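Local atomic coordinates of vinylacetyl-CoA Delta-isomerase (Nitrosopumilus maritimus SCM1, PDB entry 6VJR), a protein that binds FAD and a [4Fe-4S] cluster and is thought to act as a 4-hydroxybutyryl-CoA dehydratase with vinylacetyl-CoA delta-isomerase activity. Residues 194-199 with 217-222; 308-313 with 419-424; 324-329 with 381-386. All blocks are in the same frame, centred on the assembly; numbering follows the deposited sequence.

Contact 1. Residues 194-199 with 217-222; sequences HWIILM and IPADAK
Ile196 and Ile217 form the hydrogen-bonded pair of an antiparallel ladder, exchanging two backbone bonds. Ile217 N gives to Ile196 O at 2.8 Å and Ile196 N gives to Ile217 O at 2.8 Å. Beyond the ladder Ala219 N gives to His194 O at 2.9 Å. A type I turn runs from Pro218 to Ala221 as the chain leaves the strand. In the non-hydrogen-bonded pair, Trp195 with Pro218, the strands come within 4.3 Å from CA to CA. No N-H of Pro218 is needed toward strand 195-198 at such a position. Closeness also brings Trp195 CA to 3.3 Å from Ile217 O, a CA-H...O contact.

The ring contact lies on the Trp195 and Pro218 face. With CG of Trp195 anti to its carbonyl carbon (chi1 -67°), the indole leans over the proline, whose CB sits 4.1 Å from the centroid of the six-membered ring, almost on its normal: a CH-pi contact. At the rim, CZ3 meets Pro218 CD at 3.5 Å.

The other face is purely aliphatic. Ile217 CG1 lies beside Ile196 CB at 4.2 Å, and the beta-branched isoleucines suit an extended strand. CD1 of Leu198 loosely meets the CG2 branch of Ile217 and helps fill this buried side.

Strand 195-198 is flanked in its sheet by the antiparallel strand 213-218 and the parallel strand 143-146. Ile257 and Leu259 of strand 254-259 cover the isoleucine face, and Phe132 of helix 125-139 packs edge-to-face with Trp195.

Contact 2. Residues 308-313 with 419-424; sequences ATIADY and ENRMRI
Ile310 lies opposite Ile424, and Tyr313 opposite Arg421, where the segments of helices 295-314 and 418-432 run roughly antiparallel, their axes 9.9 Å apart with 147° between directions. Ile424 touches three residues of the other helix. Its CG2 meets both CD2 of Tyr313 (3.8 Å) and CD1 of Ile310 (3.9 Å), while its CG1 branch, anti to the backbone N (chi1 -156°), lies against Thr309 CG2 at 3.9 Å. Thr309 OG1 bonds Gly305 O in its own helix, while the methyl faces Ile424.

Ile310 CD1 also meets Arg421 CG at 3.8 Å, packing on the aliphatic part of an extended arginine whose guanidinium bonds to Leu410 O and Asn314 OD1. The side chain of Arg421 lies about 5 Å from a bound FAD. Tyr313 lies across the other helix: CD2 is 3.7 Å from Arg421 CA, and OH is 3.5 Å from Asn420 CB. The planes of the Tyr313 ring and the Asn420 amide are 18° apart, yet their polar ends go to another chain, Tyr313 OH to Asp480 and Asn420 ND2 to Asn479 of the second subunit. A leucine in place of Tyr313 would probably open a gap beside Asn420 and leave Asp480 of the second subunit without its hydroxyl partner.

Buried aliphatic groups inside and polar tips at a subunit interface fit a helical bundle of the acyl-CoA dehydrogenase type, the clan of this C-terminal region.

Contact 3. Residues 324-329 with 381-386; sequences DKIIEM and QDIAGG. With FAD (flavin-adenine dinucleotide), chain V.
Lys325 reaches across from helix 320-345 to Asp382 near the end of helix 372-384. Its CB touches Ile383 CD1 at 4.0 Å, and the extended chain then carries NZ to the acid. CD and CE approach OD2 as the two side chains cross at about a right angle, CE lying 3.2 Å from Asp382 OD2. At the tip NZ makes a salt bridge of 2.7 Å to Asp382 OD2, on the syn side though 30° out of the carboxylate plane; NZ is also hydrogen-bonded to His321 ND1. A lysine suits the place, being long enough to bring its charge across to the acid.

Asp382 uses both oxygens. With CG anti to the backbone N (chi1 179°), OD1 accepts from the FAD ribose hydroxyl O3B at 2.8 Å, so Lys325 is a second-shell residue likely to hold the carboxylate in position. Apart from the ion pair, Ile383 CD1 fits against Ile326 CG1 (3.9 Å) and Met329 SD.

Past the helix end Gly386 N hydrogen-bonds FAD O1P at 2.9 Å. At Gly385, whose phi is positive, a CB would press on the preceding carbonyl O and clash with FAD O3P. A carboxylate on the ribose and two glycines at the pyrophosphate form part of the FAD site, with His321 and residues of the third subunit.

Contacts 2 and 3 belong to one helical body: their centres are 13 Å apart and they touch, Ile310 CG2 lying 3.7 Å from Ala384 CA and Ala308 CA 4.0 Å from Ile326 CD1. Helix 295-314 therefore packs against both helices of contact 3, behind the residues that hold FAD. Contact 1 sits in the beta-sheet region across the centre of the chain, its centre 43 Å from each of the others. The flavin sites probably relate them through the tetramer: the side chain of Ile196 is about 8 Å from a bound FAD, near Gln187 and Gly145, while the FAD at contact 3 is also gripped by Met147, Thr148 and Thr188 of the third subunit.

Contact 1. Residues 194-199 with 217-222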
# COMPACT_ATOMS: atom_id res chain seq x y z
N HIS A 194 41.67 -0.80 -3.71
CA HIS A 194 43.00 -0.86 -4.32
C HIS A 194 42.98 -0.38 -5.78
O HIS A 194 43.92 0.28 -6.23
CB HIS A 194 43.58 -2.27 -4.18
CG HIS A 194 43.69 -2.75 -2.78
ND1 HIS A 194 42.83 -3.68 -2.27
CD2 HIS A 194 44.47 -2.37 -1.75
CE1 HIS A 194 43.16 -3.93 -1.00
NE2 HIS A 194 44.14 -3.12 -0.65
N TRP A 195 41.96 -0.80 -6.52
CA TRP A 195 41.73 -0.41 -7.90
C TRP A 195 40.29 0.05 -8.05
O TRP A 195 39.42 -0.45 -7.35
CB TRP A 195 41.97 -1.56 -8.87
CG TRP A 195 43.41 -1.98 -8.93
CD1 TRP A 195 44.09 -2.81 -8.09
CD2 TRP A 195 44.35 -1.54 -9.91
NE1 TRP A 195 45.39 -2.92 -8.50
CE2 TRP A 195 45.58 -2.15 -9.61
CE3 TRP A 195 44.25 -0.72 -11.04
CZ2 TRP A 195 46.71 -1.93 -10.38
CZ3 TRP A 195 45.38 -0.49 -11.79
CH2 TRP A 195 46.59 -1.10 -11.46
N ILE A 196 40.07 0.94 -9.01
CA ILE A 196 38.74 1.45 -9.36
C ILE A 196 38.57 1.31 -10.87
O ILE A 196 39.49 1.68 -11.64
CB ILE A 196 38.63 2.91 -8.92
CG1 ILE A 196 38.73 3.00 -7.37
CG2 ILE A 196 37.33 3.50 -9.43
CD1 ILE A 196 39.07 4.36 -6.83
N ILE A 197 37.46 0.69 -11.30
CA ILE A 197 37.15 0.55 -12.71
C ILE A 197 36.14 1.62 -13.12
O ILE A 197 35.00 1.64 -12.65
CB ILE A 197 36.61 -0.86 -13.03
CG1 ILE A 197 37.57 -1.98 -12.59
CG2 ILE A 197 36.38 -0.94 -14.54
CD1 ILE A 197 37.04 -3.37 -12.77
N LEU A 198 36.57 2.51 -14.01
CA LEU A 198 35.72 3.55 -14.55
C LEU A 198 34.90 2.95 -15.69
O LEU A 198 35.46 2.27 -16.55
CB LEU A 198 36.59 4.68 -15.12
CG LEU A 198 37.59 5.32 -14.16
CD1 LEU A 198 38.46 6.30 -14.89
CD2 LEU A 198 36.87 5.94 -12.97
N MET A 199 33.60 3.30 -15.75
CA MET A 199 32.71 2.75 -16.76
C MET A 199 31.68 3.80 -17.14
O MET A 199 31.25 4.55 -16.29
CB MET A 199 31.92 1.53 -16.24
CG MET A 199 32.76 0.34 -15.80
SD MET A 199 31.82 -0.95 -14.95
CE MET A 199 31.64 -0.17 -13.33
N ILE A 217 42.07 2.01 -12.75
CA ILE A 217 43.09 2.88 -12.20
C ILE A 217 43.38 2.43 -10.77
O ILE A 217 42.47 2.04 -10.03
CB ILE A 217 42.69 4.35 -12.26
CG1 ILE A 217 41.48 4.68 -11.44
CG2 ILE A 217 42.50 4.81 -13.69
CD1 ILE A 217 41.21 6.16 -11.31
N PRO A 218 44.65 2.51 -10.33
CA PRO A 218 44.94 2.31 -8.92
C PRO A 218 44.34 3.44 -8.10
O PRO A 218 44.29 4.58 -8.57
CB PRO A 218 46.46 2.18 -8.89
CG PRO A 218 46.85 3.14 -10.00
CD PRO A 218 45.84 2.90 -11.10
N ALA A 219 43.95 3.15 -6.87
CA ALA A 219 43.32 4.17 -6.05
C ALA A 219 44.27 5.34 -5.81
O ALA A 219 43.80 6.44 -5.56
CB ALA A 219 42.89 3.61 -4.72
N ASP A 220 45.59 5.10 -5.87
CA ASP A 220 46.60 6.16 -5.67
C ASP A 220 47.07 6.81 -6.98
O ASP A 220 48.10 7.46 -6.95
CB ASP A 220 47.79 5.65 -4.88
CG ASP A 220 48.64 4.57 -5.53
OD1 ASP A 220 48.25 4.12 -6.64
OD2 ASP A 220 49.71 4.22 -4.93
N ALA A 221 46.34 6.65 -8.10
CA ALA A 221 46.69 7.29 -9.35
C ALA A 221 46.86 8.80 -9.21
O ALA A 221 46.07 9.46 -8.53
CB ALA A 221 45.64 6.99 -10.38
N LYS A 222 47.85 9.33 -9.94
CA LYS A 222 48.05 10.78 -10.02
C LYS A 222 46.88 11.43 -10.76
O LYS A 222 46.37 10.88 -11.73
CB LYS A 222 49.40 11.05 -10.71
CG LYS A 222 50.55 10.57 -9.84
CD LYS A 222 50.59 11.07 -8.39
CE LYS A 222 51.82 10.63 -7.64
NZ LYS A 222 51.72 10.96 -6.21

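Contact 2. Residues 308-313 with 419-424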
# COMPACT_ATOMS: atom_id res chain seq x y z
N ALA A 308 12.50 -6.52 17.81
CA ALA A 308 12.07 -7.57 18.73
C ALA A 308 12.73 -7.37 20.09
O ALA A 308 12.12 -7.63 21.14
CB ALA A 308 12.35 -8.94 18.18
N THR A 309 14.00 -6.93 20.06
CA THR A 309 14.71 -6.68 21.31
C THR A 309 14.07 -5.55 22.10
O THR A 309 13.89 -5.69 23.31
CB THR A 309 16.19 -6.46 21.07
OG1 THR A 309 16.78 -7.60 20.45
CG2 THR A 309 16.92 -6.10 22.34
N ILE A 310 13.82 -4.40 21.46
CA ILE A 310 13.22 -3.29 22.20
C ILE A 310 11.83 -3.67 22.74
O ILE A 310 11.46 -3.28 23.85
CB ILE A 310 13.26 -1.96 21.42
CG1 ILE A 310 12.86 -0.78 22.28
CG2 ILE A 310 12.38 -1.99 20.17
CD1 ILE A 310 13.68 -0.55 23.52
N ALA A 311 11.03 -4.43 22.00
CA ALA A 311 9.73 -4.89 22.48
C ALA A 311 9.88 -5.70 23.76
O ALA A 311 9.14 -5.51 24.74
CB ALA A 311 8.97 -5.68 21.43
N ASP A 312 10.89 -6.59 23.78
CA ASP A 312 11.23 -7.38 24.95
C ASP A 312 11.61 -6.49 26.14
O ASP A 312 11.01 -6.61 27.22
CB ASP A 312 12.34 -8.33 24.53
CG ASP A 312 13.00 -9.14 25.62
OD1 ASP A 312 12.63 -8.93 26.76
OD2 ASP A 312 13.90 -9.95 25.28
N TYR A 313 12.51 -5.53 25.90
CA TYR A 313 12.97 -4.64 26.96
C TYR A 313 11.83 -3.77 27.50
O TYR A 313 11.86 -3.35 28.68
CB TYR A 313 14.08 -3.77 26.38
CG TYR A 313 15.41 -4.46 26.10
CD1 TYR A 313 15.71 -5.73 26.61
CD2 TYR A 313 16.42 -3.76 25.45
CE1 TYR A 313 16.95 -6.29 26.39
CE2 TYR A 313 17.68 -4.31 25.28
CZ TYR A 313 17.95 -5.56 25.79
OH TYR A 313 19.21 -6.09 25.56
N GLU A 419 21.45 0.56 30.04
CA GLU A 419 22.41 0.79 29.00
C GLU A 419 22.08 -0.06 27.75
O GLU A 419 22.26 0.36 26.62
CB GLU A 419 23.82 0.47 29.48
CG GLU A 419 24.85 0.83 28.43
CD GLU A 419 26.30 0.69 28.85
OE1 GLU A 419 26.60 0.83 30.06
OE2 GLU A 419 27.14 0.39 27.96
N ASN A 420 21.62 -1.30 27.97
CA ASN A 420 21.25 -2.14 26.84
C ASN A 420 20.03 -1.59 26.09
O ASN A 420 19.99 -1.63 24.85
CB ASN A 420 21.00 -3.59 27.24
CG ASN A 420 22.25 -4.29 27.72
OD1 ASN A 420 23.38 -3.92 27.37
ND2 ASN A 420 22.04 -5.38 28.42
N ARG A 421 19.03 -1.05 26.83
CA ARG A 421 17.88 -0.44 26.18
C ARG A 421 18.31 0.77 25.36
O ARG A 421 17.86 0.94 24.23
CB ARG A 421 16.85 -0.15 27.24
CG ARG A 421 15.52 0.37 26.72
CD ARG A 421 14.44 0.31 27.80
NE ARG A 421 13.15 0.81 27.31
CZ ARG A 421 12.60 2.01 27.53
NH1 ARG A 421 13.19 2.87 28.34
NH2 ARG A 421 11.51 2.34 26.85
N MET A 422 19.18 1.60 25.91
CA MET A 422 19.75 2.71 25.16
C MET A 422 20.47 2.25 23.90
O MET A 422 20.30 2.83 22.83
CB MET A 422 20.67 3.58 26.01
CG MET A 422 19.95 4.21 27.15
SD MET A 422 20.93 5.28 28.20
CE MET A 422 21.92 6.03 26.90
N ARG A 423 21.31 1.23 24.02
CA ARG A 423 22.08 0.78 22.88
C ARG A 423 21.17 0.30 21.74
O ARG A 423 21.42 0.58 20.57
CB ARG A 423 23.03 -0.35 23.29
CG ARG A 423 24.26 0.14 24.02
CD ARG A 423 25.06 -1.02 24.61
NE ARG A 423 26.32 -0.62 25.22
CZ ARG A 423 27.39 -0.21 24.56
NH1 ARG A 423 27.48 -0.35 23.25
NH2 ARG A 423 28.42 0.24 25.24
N ILE A 424 20.11 -0.45 22.08
CA ILE A 424 19.27 -1.01 21.02
C ILE A 424 18.47 0.13 20.36
O ILE A 424 18.30 0.14 19.15
CB ILE A 424 18.40 -2.19 21.48
CG1 ILE A 424 18.05 -3.04 20.26
CG2 ILE A 424 17.17 -1.74 22.26
CD1 ILE A 424 19.21 -3.89 19.77

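Contact 3. Residues 324-329 with 381-386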
# COMPACT_ATOMS: atom_id res chain seq x y z
N ASP A 324 2.48 -9.08 14.98
CA ASP A 324 2.02 -8.97 13.62
C ASP A 324 2.92 -8.06 12.79
O ASP A 324 3.15 -8.36 11.62
CB ASP A 324 0.59 -8.54 13.57
CG ASP A 324 -0.05 -8.95 12.25
OD1 ASP A 324 0.01 -10.17 11.91
OD2 ASP A 324 -0.59 -8.05 11.58
N LYS A 325 3.44 -6.98 13.39
CA LYS A 325 4.36 -6.09 12.71
C LYS A 325 5.69 -6.76 12.42
O LYS A 325 6.26 -6.55 11.33
CB LYS A 325 4.47 -4.78 13.50
CG LYS A 325 3.19 -3.94 13.47
CD LYS A 325 3.17 -2.88 14.56
CE LYS A 325 1.79 -2.25 14.53
NZ LYS A 325 1.48 -1.31 15.58
N ILE A 326 6.18 -7.58 13.35
CA ILE A 326 7.43 -8.29 13.10
C ILE A 326 7.24 -9.32 11.98
O ILE A 326 8.13 -9.56 11.17
CB ILE A 326 7.96 -8.87 14.41
CG1 ILE A 326 8.33 -7.76 15.37
CG2 ILE A 326 9.14 -9.81 14.19
CD1 ILE A 326 8.64 -8.24 16.77
N ILE A 327 6.09 -9.98 11.96
CA ILE A 327 5.76 -10.85 10.83
C ILE A 327 5.76 -10.07 9.52
O ILE A 327 6.29 -10.51 8.50
CB ILE A 327 4.46 -11.62 11.06
CG1 ILE A 327 4.55 -12.60 12.23
CG2 ILE A 327 4.00 -12.30 9.78
CD1 ILE A 327 3.21 -13.09 12.77
N GLU A 328 5.16 -8.88 9.51
CA GLU A 328 5.13 -8.11 8.28
C GLU A 328 6.54 -7.78 7.80
O GLU A 328 6.85 -7.81 6.62
CB GLU A 328 4.33 -6.83 8.43
CG GLU A 328 4.01 -6.14 7.10
CD GLU A 328 3.13 -6.93 6.13
OE1 GLU A 328 2.35 -7.81 6.59
OE2 GLU A 328 3.21 -6.71 4.89
N MET A 329 7.37 -7.30 8.73
CA MET A 329 8.73 -6.92 8.40
C MET A 329 9.39 -8.15 7.75
O MET A 329 10.11 -8.04 6.77
CB MET A 329 9.47 -6.47 9.68
CG MET A 329 8.94 -5.18 10.31
SD MET A 329 9.53 -4.90 11.99
CE MET A 329 11.17 -4.23 11.72
N GLN A 381 10.26 1.77 14.02
CA GLN A 381 10.10 2.97 14.84
C GLN A 381 8.81 2.89 15.65
O GLN A 381 8.79 3.33 16.79
CB GLN A 381 10.10 4.22 13.98
CG GLN A 381 11.44 4.47 13.32
CD GLN A 381 11.56 5.89 12.79
OE1 GLN A 381 10.61 6.68 12.84
NE2 GLN A 381 12.76 6.23 12.35
N ASP A 382 7.75 2.34 15.07
CA ASP A 382 6.50 2.12 15.84
C ASP A 382 6.79 1.27 17.08
O ASP A 382 6.46 1.59 18.24
CB ASP A 382 5.47 1.45 14.95
CG ASP A 382 4.11 1.11 15.56
OD1 ASP A 382 3.90 1.36 16.80
OD2 ASP A 382 3.25 0.60 14.81
N ILE A 383 7.45 0.12 16.85
CA ILE A 383 7.71 -0.81 17.95
C ILE A 383 8.62 -0.18 19.01
O ILE A 383 8.49 -0.46 20.19
CB ILE A 383 8.28 -2.12 17.39
CG1 ILE A 383 7.24 -2.82 16.49
CG2 ILE A 383 8.76 -3.01 18.52
CD1 ILE A 383 7.75 -3.93 15.64
N ALA A 384 9.58 0.65 18.60
CA ALA A 384 10.57 1.20 19.53
C ALA A 384 9.97 2.20 20.53
O ALA A 384 10.38 2.24 21.70
CB ALA A 384 11.67 1.84 18.76
N GLY A 385 9.04 3.02 20.06
CA GLY A 385 8.55 4.13 20.89
C GLY A 385 9.32 5.44 20.68
O GLY A 385 10.31 5.51 19.93
N GLY A 386 8.83 6.50 21.34
CA GLY A 386 9.36 7.83 21.14
C GLY A 386 10.84 8.01 21.49
O GLY A 386 11.50 8.93 20.95
PA FAD V . 5.73 2.93 23.93
O1A FAD V . 4.48 3.06 24.71
O2A FAD V . 6.90 2.24 24.55
O5B FAD V . 5.31 2.27 22.55
C5B FAD V . 6.22 1.38 21.85
C4B FAD V . 5.42 0.30 21.16
O4B FAD V . 4.87 -0.56 22.18
C3B FAD V . 4.21 0.79 20.32
O3B FAD V . 4.02 -0.06 19.19
C2B FAD V . 3.02 0.65 21.31
O2B FAD V . 1.74 0.49 20.73
C1B FAD V . 3.45 -0.59 22.08
N9A FAD V . 2.87 -0.71 23.41
C8A FAD V . 3.16 0.03 24.52
N7A FAD V . 2.48 -0.33 25.59
C5A FAD V . 1.68 -1.36 25.16
C6A FAD V . 0.75 -2.18 25.83
N6A FAD V . 0.48 -2.05 27.13
N1A FAD V . 0.09 -3.12 25.11
C2A FAD V . 0.41 -3.23 23.81
N3A FAD V . 1.26 -2.52 23.07
C4A FAD V . 1.91 -1.62 23.81
N1 FAD V . 4.17 13.51 25.13
C2 FAD V . 3.80 14.56 25.93
O2 FAD V . 3.19 14.41 26.99
N3 FAD V . 4.14 15.84 25.57
C4 FAD V . 4.79 16.24 24.43
O4 FAD V . 5.10 17.42 24.25
C4X FAD V . 5.24 15.14 23.64
N5 FAD V . 5.95 15.42 22.53
C5X FAD V . 6.55 14.37 21.87
C6 FAD V . 7.47 14.60 20.84
C7 FAD V . 8.14 13.56 20.20
C7M FAD V . 9.19 13.84 19.17
C8 FAD V . 7.72 12.24 20.42
C8M FAD V . 8.39 11.08 19.75
C9 FAD V . 6.82 11.99 21.44
C9A FAD V . 6.22 13.04 22.17
N10 FAD V . 5.33 12.80 23.23
C10 FAD V . 4.89 13.81 24.06
C1' FAD V . 5.20 11.41 23.71
C2' FAD V . 4.28 10.49 22.93
O2' FAD V . 2.95 10.75 23.36
C3' FAD V . 4.68 9.05 23.22
O3' FAD V . 5.89 8.84 22.50
C4' FAD V . 3.60 8.02 22.87
O4' FAD V . 2.48 8.06 23.75
C5' FAD V . 4.15 6.62 22.81
O5' FAD V . 4.66 6.29 24.14
P FAD V . 6.15 5.74 24.27
O1P FAD V . 7.08 6.64 23.62
O2P FAD V . 6.34 5.42 25.70
O3P FAD V . 6.20 4.39 23.45